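Periplasmic binding protein/LacI transcriptional regulator (Alkaliphilus metalliredigens, PDB 3CTP) probably represses transcription as a LacI-type DNA-binding regulator, and binds D-xylulofuranose between the two lobes of its periplasmic-binding-protein-like core. Local coordinates at residues M78-K89 / I286-E295; D240-K251 / L274-I282. All coordinates share one frame; numbering follows the deposited sequence.

Contact 1 of 2, residues M78-K89 / I286-E295; sequences MASVIEEYAKNK and IEALAYTIIE
With CG anti to its carbonyl carbon (chi1 -74°), Tyr-85 lays its ring against the backbone of helix 286-302, over Tyr-291, whose own CG lies anti to the backbone N and so carries the second ring past the rim of the first. Tyr-291 CA and CB sit over the Tyr-85 face, CB 4.0 Å from the ring centroid in a CH-pi contact. The Tyr-291 ring then turns its edge to that face in an offset edge-to-face pair, planes 76° apart, with CD1 3.7 Å from Tyr-85 CE2. A tyrosine suits position 85 because its flat ring fills the hole among Glu-287, Ala-290, Tyr-291 and Ile-294 as a knob, while its hydroxyl still reaches a polar partner: OH donates to Glu-287 OE1 at 2.5 Å, meeting that oxygen almost in line with its CD-OE1 bond. A bend at chi2 brings the Glu-287 carboxylate over to this hydroxyl.

Both helices pack on the mixed sheet of the N-terminal lobe of a type I periplasmic-binding-protein fold; the axes of 78-88 and 286-295 approach to 8.5 Å and cross at -45°. Ala-290 permits this closeness, its small CB touching Val-81 CG1 at 3.6 Å and Ile-82 CG1 at 3.7 Å. Deeper in, branched chains interlock: Ile-294 CD1 meets Ile-82 CG2 at 3.9 Å, and both residues also touch Ile-121 of strand 119-123. Met-78, flexible and bent at chi2 and chi3, curls SD to within 3.8 Å of Ile-286 CG2 and swings CE across Ile-293 CD1.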
loop_
_atom_site.group_PDB
_atom_site.type_symbol
_atom_site.label_atom_id
_atom_site.label_comp_id
_atom_site.label_asym_id
_atom_site.label_seq_id
_atom_site.Cartn_x
_atom_site.Cartn_y
_atom_site.Cartn_z
ATOM N N MET A 78 8.102 -1.127 -4.889
ATOM C CA MET A 78 8.799 -0.856 -6.149
ATOM C C MET A 78 8.871 0.650 -6.401
ATOM O O MET A 78 9.921 1.180 -6.817
ATOM C CB MET A 78 8.080 -1.544 -7.335
ATOM C CG MET A 78 8.465 -2.991 -7.495
ATOM S SD MET A 78 10.007 -3.207 -8.470
ATOM C CE MET A 78 9.217 -2.893 -10.045
ATOM N N ALA A 79 7.773 1.364 -6.176
ATOM C CA ALA A 79 7.778 2.813 -6.426
ATOM C C ALA A 79 8.773 3.508 -5.497
ATOM O O ALA A 79 9.453 4.464 -5.915
ATOM C CB ALA A 79 6.380 3.378 -6.211
ATOM N N SER A 80 8.848 3.061 -4.241
ATOM C CA SER A 80 9.811 3.689 -3.318
ATOM C C SER A 80 11.245 3.498 -3.798
ATOM O O SER A 80 12.066 4.412 -3.705
ATOM C CB SER A 80 9.675 3.102 -1.908
ATOM O OG SER A 80 8.400 3.456 -1.335
ATOM N N VAL A 81 11.567 2.298 -4.269
ATOM C CA VAL A 81 12.954 2.011 -4.646
ATOM C C VAL A 81 13.284 2.628 -6.008
ATOM O O VAL A 81 14.371 3.151 -6.222
ATOM C CB VAL A 81 13.240 0.506 -4.591
ATOM C CG1 VAL A 81 14.681 0.232 -4.982
ATOM C CG2 VAL A 81 12.944 -0.028 -3.173
ATOM N N ILE A 82 12.340 2.591 -6.961
ATOM C CA ILE A 82 12.572 3.309 -8.211
ATOM C C ILE A 82 12.847 4.791 -7.924
ATOM O O ILE A 82 13.711 5.400 -8.547
ATOM C CB ILE A 82 11.367 3.161 -9.141
ATOM C CG1 ILE A 82 11.271 1.702 -9.623
ATOM C CG2 ILE A 82 11.514 4.065 -10.341
ATOM C CD1 ILE A 82 10.011 1.364 -10.432
ATOM N N GLU A 83 12.108 5.378 -6.975
ATOM C CA GLU A 83 12.333 6.790 -6.669
ATOM C C GLU A 83 13.772 7.021 -6.199
ATOM O O GLU A 83 14.413 8.000 -6.592
ATOM C CB GLU A 83 11.325 7.319 -5.640
ATOM C CG GLU A 83 11.623 8.784 -5.281
ATOM C CD GLU A 83 10.404 9.674 -5.272
ATOM O OE1 GLU A 83 9.290 9.210 -5.612
ATOM O OE2 GLU A 83 10.579 10.872 -4.950
ATOM N N GLU A 84 14.294 6.107 -5.400
ATOM C CA GLU A 84 15.686 6.230 -4.918
ATOM C C GLU A 84 16.679 6.198 -6.066
ATOM O O GLU A 84 17.614 7.026 -6.136
ATOM C CB GLU A 84 16.024 5.086 -3.958
ATOM C CG GLU A 84 15.266 5.143 -2.645
ATOM C CD GLU A 84 15.819 6.180 -1.655
ATOM O OE1 GLU A 84 16.843 6.862 -1.938
ATOM O OE2 GLU A 84 15.226 6.274 -0.563
ATOM N N TYR A 85 16.531 5.203 -6.944
ATOM C CA TYR A 85 17.434 5.119 -8.073
ATOM C C TYR A 85 17.290 6.289 -9.031
ATOM O O TYR A 85 18.288 6.741 -9.617
ATOM C CB TYR A 85 17.323 3.772 -8.794
ATOM C CG TYR A 85 17.959 2.642 -8.022
ATOM C CD1 TYR A 85 17.199 1.782 -7.277
ATOM C CD2 TYR A 85 19.348 2.461 -8.026
ATOM C CE1 TYR A 85 17.775 0.739 -6.556
ATOM C CE2 TYR A 85 19.936 1.406 -7.298
ATOM C CZ TYR A 85 19.134 0.565 -6.562
ATOM O OH TYR A 85 19.670 -0.481 -5.828
ATOM N N ALA A 86 16.066 6.786 -9.216
ATOM C CA ALA A 86 15.857 7.968 -10.065
ATOM C C ALA A 86 16.562 9.177 -9.464
ATOM O O ALA A 86 17.215 9.940 -10.165
ATOM C CB ALA A 86 14.354 8.263 -10.165
ATOM N N LYS A 87 16.430 9.336 -8.153
ATOM C CA LYS A 87 17.091 10.443 -7.465
ATOM C C LYS A 87 18.614 10.389 -7.665
ATOM O O LYS A 87 19.251 11.441 -7.864
ATOM C CB LYS A 87 16.718 10.420 -5.985
ATOM C CG LYS A 87 17.412 11.525 -5.183
ATOM C CD LYS A 87 16.789 11.649 -3.788
ATOM C CE LYS A 87 17.224 10.492 -2.919
ATOM N NZ LYS A 87 16.522 10.516 -1.591
ATOM N N ASN A 88 19.204 9.201 -7.603
ATOM C CA ASN A 88 20.653 9.086 -7.841
ATOM C C ASN A 88 21.055 9.655 -9.205
ATOM O O ASN A 88 22.193 10.125 -9.383
ATOM C CB ASN A 88 21.092 7.624 -7.788
ATOM C CG ASN A 88 20.941 7.016 -6.416
ATOM O OD1 ASN A 88 20.582 7.698 -5.461
ATOM N ND2 ASN A 88 21.220 5.722 -6.311
ATOM N N LYS A 89 20.149 9.572 -10.181
ATOM C CA LYS A 89 20.425 10.035 -11.541
ATOM C C LYS A 89 19.983 11.469 -11.760
ATOM O O LYS A 89 20.144 11.991 -12.879
ATOM C CB LYS A 89 19.695 9.147 -12.573
ATOM C CG LYS A 89 20.161 7.694 -12.603
ATOM C CD LYS A 89 21.462 7.570 -13.408
ATOM C CE LYS A 89 22.082 6.181 -13.297
ATOM N NZ LYS A 89 21.123 5.072 -13.556
ATOM N N ILE A 286 13.467 -6.523 -5.980
ATOM C CA ILE A 286 13.032 -5.152 -6.222
ATOM C C ILE A 286 14.213 -4.209 -6.468
ATOM O O ILE A 286 14.158 -3.341 -7.350
ATOM C CB ILE A 286 12.158 -4.652 -5.039
ATOM C CG1 ILE A 286 10.823 -5.422 -5.069
ATOM C CG2 ILE A 286 11.909 -3.169 -5.148
ATOM C CD1 ILE A 286 9.826 -5.041 -3.934
ATOM N N GLU A 287 15.286 -4.346 -5.684
ATOM C CA GLU A 287 16.420 -3.435 -5.893
ATOM C C GLU A 287 17.011 -3.601 -7.296
ATOM O O GLU A 287 17.322 -2.598 -7.984
ATOM C CB GLU A 287 17.525 -3.629 -4.838
ATOM C CG GLU A 287 17.101 -3.177 -3.447
ATOM C CD GLU A 287 17.245 -1.687 -3.238
ATOM O OE1 GLU A 287 18.077 -1.057 -3.932
ATOM O OE2 GLU A 287 16.541 -1.146 -2.358
ATOM N N ALA A 288 17.230 -4.846 -7.723
ATOM C CA ALA A 288 17.772 -5.064 -9.072
ATOM C C ALA A 288 16.795 -4.599 -10.159
ATOM O O ALA A 288 17.213 -4.047 -11.191
ATOM C CB ALA A 288 18.126 -6.542 -9.290
ATOM N N LEU A 289 15.501 -4.852 -9.967
ATOM C CA LEU A 289 14.516 -4.409 -10.963
ATOM C C LEU A 289 14.534 -2.892 -11.080
ATOM O O LEU A 289 14.547 -2.346 -12.185
ATOM C CB LEU A 289 13.108 -4.841 -10.552
ATOM C CG LEU A 289 12.856 -6.342 -10.660
ATOM C CD1 LEU A 289 11.594 -6.699 -9.859
ATOM C CD2 LEU A 289 12.690 -6.760 -12.139
ATOM N N ALA A 290 14.516 -2.205 -9.930
ATOM C CA ALA A 290 14.457 -0.744 -9.941
ATOM C C ALA A 290 15.719 -0.154 -10.535
ATOM O O ALA A 290 15.676 0.788 -11.328
ATOM C CB ALA A 290 14.246 -0.233 -8.489
ATOM N N TYR A 291 16.871 -0.682 -10.124
ATOM C CA TYR A 291 18.134 -0.245 -10.684
ATOM C C TYR A 291 18.124 -0.363 -12.204
ATOM O O TYR A 291 18.508 0.575 -12.934
ATOM C CB TYR A 291 19.294 -1.083 -10.102
ATOM C CG TYR A 291 20.614 -0.883 -10.821
ATOM C CD1 TYR A 291 21.433 0.172 -10.504
ATOM C CD2 TYR A 291 21.020 -1.757 -11.822
ATOM C CE1 TYR A 291 22.638 0.376 -11.178
ATOM C CE2 TYR A 291 22.238 -1.573 -12.490
ATOM C CZ TYR A 291 23.029 -0.504 -12.152
ATOM O OH TYR A 291 24.237 -0.314 -12.797
ATOM N N THR A 292 17.682 -1.515 -12.684
ATOM C CA THR A 292 17.732 -1.825 -14.110
ATOM C C THR A 292 16.785 -0.924 -14.897
ATOM O O THR A 292 17.132 -0.403 -15.939
ATOM C CB THR A 292 17.411 -3.312 -14.309
ATOM O OG1 THR A 292 18.446 -4.062 -13.652
ATOM C CG2 THR A 292 17.365 -3.698 -15.805
ATOM N N ILE A 293 15.569 -0.745 -14.373
ATOM C CA ILE A 293 14.586 0.073 -15.058
ATOM C C ILE A 293 15.141 1.488 -15.227
ATOM O O ILE A 293 15.063 2.085 -16.315
ATOM C CB ILE A 293 13.294 0.106 -14.219
ATOM C CG1 ILE A 293 12.573 -1.249 -14.277
ATOM C CG2 ILE A 293 12.398 1.267 -14.612
ATOM C CD1 ILE A 293 11.427 -1.408 -13.244
ATOM N N ILE A 294 15.714 2.037 -14.148
ATOM C CA ILE A 294 16.223 3.402 -14.229
ATOM C C ILE A 294 17.479 3.481 -15.117
ATOM O O ILE A 294 17.627 4.396 -15.930
ATOM C CB ILE A 294 16.489 3.932 -12.827
ATOM C CG1 ILE A 294 15.151 4.188 -12.137
ATOM C CG2 ILE A 294 17.352 5.200 -12.886
ATOM C CD1 ILE A 294 14.296 5.269 -12.795
ATOM N N GLU A 295 18.390 2.525 -14.981
ATOM C CA GLU A 295 19.584 2.530 -15.820
ATOM C C GLU A 295 19.210 2.545 -17.279
ATOM O O GLU A 295 19.777 3.309 -18.056
ATOM C CB GLU A 295 20.435 1.285 -15.571
ATOM C CG GLU A 295 21.323 1.342 -14.341
ATOM C CD GLU A 295 22.299 2.503 -14.346
ATOM O OE1 GLU A 295 23.133 2.620 -15.286
ATOM O OE2 GLU A 295 22.233 3.283 -13.400
#

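Contact 2 of 2, residues D240-K251 / L274-I282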
loop_
_atom_site.group_PDB
_atom_site.type_symbol
_atom_site.label_atom_id
_atom_site.label_comp_id
_atom_site.label_asym_id
_atom_site.label_seq_id
_atom_site.Cartn_x
_atom_site.Cartn_y
_atom_site.Cartn_z
ATOM N N ASP A 240 1.599 -12.221 -3.318
ATOM C CA ASP A 240 1.514 -12.267 -1.865
ATOM C C ASP A 240 0.259 -11.596 -1.321
ATOM O O ASP A 240 -0.318 -12.078 -0.353
ATOM C CB ASP A 240 2.740 -11.624 -1.194
ATOM C CG ASP A 240 4.004 -12.442 -1.363
ATOM O OD1 ASP A 240 3.938 -13.627 -1.759
ATOM O OD2 ASP A 240 5.090 -11.877 -1.066
ATOM N N ILE A 241 -0.144 -10.474 -1.917
ATOM C CA ILE A 241 -1.351 -9.791 -1.394
ATOM C C ILE A 241 -2.611 -10.637 -1.653
ATOM O O ILE A 241 -3.487 -10.741 -0.782
ATOM C CB ILE A 241 -1.452 -8.317 -1.907
ATOM C CG1 ILE A 241 -2.629 -7.591 -1.248
ATOM C CG2 ILE A 241 -1.503 -8.268 -3.413
ATOM C CD1 ILE A 241 -2.433 -7.386 0.243
ATOM N N ALA A 242 -2.696 -11.286 -2.814
ATOM C CA ALA A 242 -3.814 -12.213 -3.033
ATOM C C ALA A 242 -3.721 -13.391 -2.042
ATOM O O ALA A 242 -4.721 -13.865 -1.503
ATOM C CB ALA A 242 -3.789 -12.713 -4.483
ATOM N N ALA A 243 -2.511 -13.880 -1.794
ATOM C CA ALA A 243 -2.363 -14.994 -0.824
ATOM C C ALA A 243 -2.883 -14.585 0.554
ATOM O O ALA A 243 -3.473 -15.399 1.266
ATOM C CB ALA A 243 -0.880 -15.416 -0.691
ATOM N N ALA A 244 -2.618 -13.341 0.954
ATOM C CA ALA A 244 -3.097 -12.860 2.249
ATOM C C ALA A 244 -4.616 -12.945 2.317
ATOM O O ALA A 244 -5.182 -13.275 3.388
ATOM C CB ALA A 244 -2.655 -11.387 2.458
ATOM N N THR A 245 -5.285 -12.628 1.207
ATOM C CA THR A 245 -6.763 -12.680 1.220
ATOM C C THR A 245 -7.244 -14.126 1.314
ATOM O O THR A 245 -8.226 -14.438 1.999
ATOM C CB THR A 245 -7.411 -12.017 -0.031
ATOM O OG1 THR A 245 -7.144 -12.828 -1.205
ATOM C CG2 THR A 245 -6.870 -10.613 -0.198
ATOM N N VAL A 246 -6.531 -15.015 0.626
ATOM C CA VAL A 246 -6.881 -16.443 0.674
ATOM C C VAL A 246 -6.681 -16.979 2.088
ATOM O O VAL A 246 -7.522 -17.694 2.617
ATOM C CB VAL A 246 -6.035 -17.254 -0.335
ATOM C CG1 VAL A 246 -6.244 -18.793 -0.140
ATOM C CG2 VAL A 246 -6.344 -16.811 -1.769
ATOM N N MET A 247 -5.562 -16.642 2.715
ATOM C CA MET A 247 -5.319 -17.129 4.071
ATOM C C MET A 247 -6.368 -16.562 5.031
ATOM O O MET A 247 -6.767 -17.251 5.980
ATOM C CB MET A 247 -3.921 -16.708 4.521
ATOM C CG MET A 247 -2.810 -17.510 3.826
ATOM S SD MET A 247 -1.068 -17.040 4.211
ATOM C CE MET A 247 -1.009 -17.245 6.010
ATOM N N ARG A 248 -6.769 -15.306 4.825
ATOM C CA ARG A 248 -7.801 -14.707 5.704
ATOM C C ARG A 248 -9.086 -15.519 5.619
ATOM O O ARG A 248 -9.729 -15.816 6.646
ATOM C CB ARG A 248 -8.097 -13.264 5.286
ATOM C CG ARG A 248 -9.512 -12.740 5.725
ATOM C CD ARG A 248 -9.693 -11.287 5.245
ATOM N NE ARG A 248 -10.946 -10.654 5.658
ATOM C CZ ARG A 248 -12.038 -10.621 4.908
ATOM N NH1 ARG A 248 -12.038 -11.209 3.722
ATOM N NH2 ARG A 248 -13.132 -9.995 5.346
ATOM N N ALA A 249 -9.459 -15.892 4.397
ATOM C CA ALA A 249 -10.677 -16.690 4.198
ATOM C C ALA A 249 -10.553 -18.046 4.858
ATOM O O ALA A 249 -11.501 -18.526 5.471
ATOM C CB ALA A 249 -10.982 -16.855 2.731
ATOM N N LEU A 250 -9.396 -18.683 4.711
ATOM C CA LEU A 250 -9.169 -19.993 5.351
ATOM C C LEU A 250 -9.219 -19.869 6.869
ATOM O O LEU A 250 -9.853 -20.706 7.552
ATOM C CB LEU A 250 -7.816 -20.570 4.900
ATOM C CG LEU A 250 -7.771 -21.076 3.452
ATOM C CD1 LEU A 250 -6.348 -21.337 2.998
ATOM C CD2 LEU A 250 -8.625 -22.342 3.266
ATOM N N LYS A 251 -8.577 -18.826 7.414
ATOM C CA LYS A 251 -8.583 -18.617 8.875
ATOM C C LYS A 251 -10.015 -18.433 9.404
ATOM O O LYS A 251 -10.361 -18.931 10.501
ATOM C CB LYS A 251 -7.719 -17.395 9.250
ATOM C CG LYS A 251 -6.215 -17.622 9.167
ATOM C CD LYS A 251 -5.489 -16.286 9.327
ATOM C CE LYS A 251 -3.979 -16.440 9.338
ATOM N NZ LYS A 251 -3.324 -15.122 9.653
ATOM N N LEU A 274 4.416 -9.426 7.405
ATOM C CA LEU A 274 3.618 -8.701 8.345
ATOM C C LEU A 274 2.581 -9.624 8.958
ATOM O O LEU A 274 2.313 -9.527 10.164
ATOM C CB LEU A 274 2.944 -7.537 7.618
ATOM C CG LEU A 274 2.081 -6.655 8.486
ATOM C CD1 LEU A 274 2.883 -6.163 9.665
ATOM C CD2 LEU A 274 1.604 -5.514 7.621
ATOM N N LEU A 275 2.022 -10.531 8.155
ATOM C CA LEU A 275 1.012 -11.505 8.627
ATOM C C LEU A 275 1.534 -12.891 9.116
ATOM O O LEU A 275 2.709 -13.191 9.001
ATOM C CB LEU A 275 -0.055 -11.734 7.558
ATOM C CG LEU A 275 0.428 -12.336 6.216
ATOM C CD1 LEU A 275 1.359 -13.538 6.373
ATOM C CD2 LEU A 275 -0.749 -12.740 5.395
ATOM N N TYR A 276 0.619 -13.732 9.618
ATOM C CA TYR A 276 0.974 -14.914 10.432
ATOM C C TYR A 276 0.049 -16.101 10.179
ATOM O O TYR A 276 -1.174 -15.943 10.121
ATOM C CB TYR A 276 0.908 -14.522 11.912
ATOM C CG TYR A 276 1.120 -15.657 12.883
ATOM C CD1 TYR A 276 2.308 -15.774 13.587
ATOM C CD2 TYR A 276 0.130 -16.600 13.101
ATOM C CE1 TYR A 276 2.516 -16.814 14.484
ATOM C CE2 TYR A 276 0.323 -17.644 13.998
ATOM C CZ TYR A 276 1.521 -17.741 14.686
ATOM O OH TYR A 276 1.717 -18.772 15.578
ATOM N N PRO A 277 0.620 -17.295 9.991
ATOM C CA PRO A 277 2.061 -17.506 9.941
ATOM C C PRO A 277 2.645 -16.772 8.739
ATOM O O PRO A 277 1.919 -16.490 7.784
ATOM C CB PRO A 277 2.199 -19.026 9.776
ATOM C CG PRO A 277 0.903 -19.491 9.252
ATOM C CD PRO A 277 -0.142 -18.523 9.704
ATOM N N SER A 278 3.938 -16.463 8.796
ATOM C CA SER A 278 4.585 -15.740 7.710
ATOM C C SER A 278 4.635 -16.592 6.441
ATOM O O SER A 278 4.728 -17.810 6.504
ATOM C CB SER A 278 5.979 -15.299 8.106
ATOM O OG SER A 278 6.715 -16.451 8.539
ATOM N N LEU A 279 4.592 -15.913 5.297
ATOM C CA LEU A 279 4.274 -16.540 4.019
ATOM C C LEU A 279 5.506 -17.004 3.244
ATOM O O LEU A 279 6.371 -16.200 2.895
ATOM C CB LEU A 279 3.525 -15.503 3.159
ATOM C CG LEU A 279 3.105 -15.912 1.753
ATOM C CD1 LEU A 279 2.115 -17.049 1.779
ATOM C CD2 LEU A 279 2.458 -14.701 1.104
ATOM N N THR A 280 5.578 -18.293 2.935
ATOM C CA THR A 280 6.574 -18.774 1.984
ATOM C C THR A 280 6.268 -18.165 0.623
ATOM O O THR A 280 5.094 -18.056 0.225
ATOM C CB THR A 280 6.503 -20.290 1.890
ATOM O OG1 THR A 280 6.876 -20.831 3.162
ATOM C CG2 THR A 280 7.428 -20.817 0.788
ATOM N N THR A 281 7.302 -17.749 -0.088
ATOM C CA THR A 281 7.051 -16.967 -1.303
ATOM C C THR A 281 8.248 -17.053 -2.234
ATOM O O THR A 281 9.251 -17.682 -1.920
ATOM C CB THR A 281 6.716 -15.495 -0.938
ATOM O OG1 THR A 281 6.294 -14.775 -2.112
ATOM C CG2 THR A 281 7.944 -14.817 -0.326
ATOM N N ILE A 282 8.105 -16.464 -3.410
ATOM C CA ILE A 282 9.188 -16.358 -4.369
ATOM C C ILE A 282 9.576 -14.888 -4.419
ATOM O O ILE A 282 8.753 -14.000 -4.667
ATOM C CB ILE A 282 8.739 -16.769 -5.787
ATOM C CG1 ILE A 282 8.131 -18.185 -5.786
ATOM C CG2 ILE A 282 9.928 -16.676 -6.763
ATOM C CD1 ILE A 282 9.125 -19.298 -5.361
#
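Asp-240 and Thr-281 join the first turn of helix 240-252 to the start of strand 281-283. Followed outward, the aspartate first lays CB 3.9 Å from Leu-279 CD2; its CG passes the same methyl, and OD1 stays near it at 3.4 Å. At the tip, OD1 accepts a hydrogen bond from Thr-281 OG1 at 2.6 Å through its syn lone pair, while OD2 takes the backbone N of Ser-269. A short, two-oxygen acid fits here, since each oxygen serves a different donor and the carboxylate cannot readily turn. Replacing the aspartate by an alanine is likely to leave Thr-281 OG1 and the Ser-269 amide without this acceptor and weaken the tie between helix and strand.

Between this polar end and Lys-251, whose NZ donates to Tyr-276 O over a doubtfully short distance, the contact is mostly apolar. Leu-279 fits under the helix, CD2 against Ala-243 CB at 3.9 Å and CD1 against Met-247 SD at 4.0 Å. Ala-244, small enough to let the loop approach, meets Leu-275 CD2 with its CB at 3.8 Å. The unbranched Met-247, bent at chi3, slips CE beside the proline ring, 4.0 Å from Pro-277 CD, and 3.5 Å from Pro-277 O, a buried carbonyl that finds no hydrogen-bond partner. Pro-277 follows a cis peptide bond.

Helix 240-252 is the connection of a beta-alpha-beta crossover between the parallel strands 234-237 and 262-264, and the packed loop leads from this lobe to the other lobe's sheet, as in the type I periplasmic-binding-protein fold of LacI-family regulators.

Overall arrangement
Contact 1 and contact 2 lie in different lobes, their centres 27 Å apart, with the bound xylulofuranose between them. Each comes close to the sugar at one end: the side chain of Leu-289 in contact 1 and that of Asp-240 in contact 2 are each about 7 Å from it. The chain itself links them, continuing from segment 274-282 through strand 281-283 and the pocket residue Gln-284 into helix 286-302. Asp-240 also follows the pocket residue Asn-239 directly. The helices 73-88 and 240-252 also meet the second subunit: Glu-83 hydrogen-bonds Tyr-108 of the second subunit, and Arg-248 forms a salt bridge with Glu-273 of the second subunit.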